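PDB 4Q6J: Lmo0131 protein from Listeria monocytogenes, which is of unproven function but probably acts as a phosphodiesterase that hydrolyses cyclic di-GMP. Local coordinates for residues S180-L185 / V209-V214. Numbering follows the deposited sequence.
Sequences SFIALL and VVTEGV. With EDO (1,2-ethanediol), chain I.
I182 pushes its side chain into the bend where the chain of 209-214 leaves its strand. Its two branches divide the work. The long branch runs out to CD1, which touches V214 CG2 at 3.5 Å. Methyl meets methyl here, with the two side chains lying roughly perpendicular. I182 CD1 also lies 3.5 Å from E212 O and 3.7 Å from G213 O, so two peptide carbonyls border the same methyl. The short branch serves T211: I182 CG2 packs 4.0 Å from T211 CG2, with T211 CB just behind. The torsions explain this split. I182 CG1 sits between its own backbone N and carbonyl carbon (chi1 68°), while CG2 lies anti to the carbonyl carbon. A nearly anti chi2 then extends CD1 beyond CG1 toward V214. No hydrogen bond links the two segments, and the join is made by van der Waals contact.

The fold is the EAL-type TIM barrel. Strands 174-177 and 208-211 are parallel neighbours in it, joined through helix 189-204 in a beta-alpha-beta crossover. The contact therefore ties the loop that follows the first strand to the end of the second. L223 of helix 217-225 packs on both I182 and T211, and V220 of that helix packs on V214. G213 turns the chain with a positive phi of 79°. The E212 carboxylate leads away from I182 and forms a salt bridge with K176 on the adjacent strand.

Within 180-185, A183 N hydrogen-bonds to S180 O at 3.2 Å and closes a turn that contains F181 and I182. L184 N donates an almost straight hydrogen bond (169°) to O2 of a 1,2-ethanediol, with N to O2 at 2.9 Å. The diol probably comes from the crystallisation liquor. The guanidinium of R168 of a neighbouring subunit donates hydrogen bonds to the carbonyl oxygens of S180 and A183.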
loop_
_atom_site.group_PDB
_atom_site.type_symbol
_atom_site.label_atom_id
_atom_site.label_comp_id
_atom_site.label_asym_id
_atom_site.label_seq_id
_atom_site.Cartn_x
_atom_site.Cartn_y
_atom_site.Cartn_z
ATOM N N SER B 180 13.122 5.612 14.848
ATOM C CA SER B 180 12.127 5.141 15.804
ATOM C C SER B 180 12.592 3.882 16.552
ATOM O O SER B 180 12.264 3.659 17.717
ATOM C CB SER B 180 10.841 4.810 15.074
ATOM O OG SER B 180 11.044 3.671 14.270
ATOM N N PHE B 181 13.338 3.052 15.851
ATOM C CA PHE B 181 13.786 1.800 16.414
ATOM C C PHE B 181 14.599 1.976 17.716
ATOM O O PHE B 181 14.597 1.090 18.579
ATOM C CB PHE B 181 14.618 1.071 15.366
ATOM C CG PHE B 181 14.686 -0.408 15.568
ATOM C CD1 PHE B 181 13.565 -1.192 15.394
ATOM C CD2 PHE B 181 15.862 -1.010 15.918
ATOM C CE1 PHE B 181 13.619 -2.554 15.570
ATOM C CE2 PHE B 181 15.919 -2.390 16.096
ATOM C CZ PHE B 181 14.789 -3.148 15.925
ATOM N N ILE B 182 15.294 3.101 17.850
ATOM C CA ILE B 182 16.152 3.321 19.003
ATOM C C ILE B 182 15.673 4.474 19.901
ATOM O O ILE B 182 16.415 4.961 20.762
ATOM C CB ILE B 182 17.630 3.533 18.570
ATOM C CG1 ILE B 182 17.820 4.851 17.801
ATOM C CG2 ILE B 182 18.073 2.362 17.736
ATOM C CD1 ILE B 182 19.248 5.266 17.631
ATOM N N ALA B 183 14.425 4.897 19.711
ATOM C CA ALA B 183 13.874 5.947 20.534
ATOM C C ALA B 183 13.098 5.360 21.716
ATOM O O ALA B 183 12.627 4.213 21.638
ATOM C CB ALA B 183 12.973 6.851 19.694
ATOM N N LEU B 184 12.981 6.146 22.797
ATOM C CA LEU B 184 12.200 5.771 23.992
ATOM C C LEU B 184 12.774 4.632 24.849
ATOM O O LEU B 184 12.050 4.025 25.646
ATOM C CB LEU B 184 10.751 5.425 23.620
ATOM C CG LEU B 184 9.943 6.403 22.753
ATOM C CD1 LEU B 184 8.599 5.801 22.382
ATOM C CD2 LEU B 184 9.736 7.751 23.411
ATOM N N LEU B 185 14.065 4.357 24.710
ATOM C CA LEU B 185 14.628 3.154 25.313
ATOM C C LEU B 185 14.740 3.150 26.842
ATOM O O LEU B 185 14.777 2.078 27.450
ATOM C CB LEU B 185 15.977 2.790 24.700
ATOM C CG LEU B 185 16.038 2.400 23.233
ATOM C CD1 LEU B 185 17.419 1.858 22.908
ATOM C CD2 LEU B 185 14.919 1.384 22.853
ATOM N N VAL B 209 25.051 -4.429 11.951
ATOM C CA VAL B 209 23.902 -3.551 12.075
ATOM C C VAL B 209 24.356 -2.103 12.148
ATOM O O VAL B 209 25.309 -1.810 12.864
ATOM C CB VAL B 209 23.169 -3.867 13.393
ATOM C CG1 VAL B 209 22.072 -2.868 13.645
ATOM C CG2 VAL B 209 22.594 -5.251 13.350
ATOM N N VAL B 210 23.675 -1.194 11.446
ATOM C CA VAL B 210 23.894 0.247 11.620
ATOM C C VAL B 210 22.624 0.813 12.228
ATOM O O VAL B 210 21.560 0.592 11.683
ATOM C CB VAL B 210 24.110 1.027 10.284
ATOM C CG1 VAL B 210 24.235 2.517 10.583
ATOM C CG2 VAL B 210 25.319 0.552 9.521
ATOM N N THR B 211 22.708 1.522 13.351
ATOM C CA THR B 211 21.521 2.186 13.872
ATOM C C THR B 211 21.594 3.672 13.516
ATOM O O THR B 211 22.502 4.348 13.955
ATOM C CB THR B 211 21.384 1.994 15.405
ATOM O OG1 THR B 211 22.609 2.346 16.048
ATOM C CG2 THR B 211 21.062 0.565 15.738
ATOM N N GLU B 212 20.650 4.155 12.698
ATOM C CA GLU B 212 20.565 5.565 12.353
ATOM C C GLU B 212 19.690 6.278 13.376
ATOM O O GLU B 212 19.000 5.642 14.172
ATOM C CB GLU B 212 19.934 5.764 10.980
ATOM C CG GLU B 212 20.472 4.864 9.909
ATOM C CD GLU B 212 19.947 5.254 8.528
ATOM O OE1 GLU B 212 19.354 6.344 8.390
ATOM O OE2 GLU B 212 20.112 4.478 7.574
ATOM N N GLY B 213 19.718 7.603 13.342
ATOM C CA GLY B 213 18.893 8.388 14.232
ATOM C C GLY B 213 19.483 8.468 15.621
ATOM O O GLY B 213 18.776 8.792 16.565
ATOM N N VAL B 214 20.777 8.186 15.756
ATOM C CA VAL B 214 21.410 8.301 17.061
ATOM C C VAL B 214 21.529 9.782 17.435
ATOM O O VAL B 214 22.126 10.571 16.706
ATOM C CB VAL B 214 22.789 7.591 17.131
ATOM C CG1 VAL B 214 23.455 7.836 18.480
ATOM C CG2 VAL B 214 22.614 6.097 16.909
HETATM C C1 EDO I . 16.314 9.177 23.151
HETATM O O1 EDO I . 16.439 8.849 24.532
HETATM C C2 EDO I . 14.974 9.830 22.923
HETATM O O2 EDO I . 14.026 8.828 22.607
#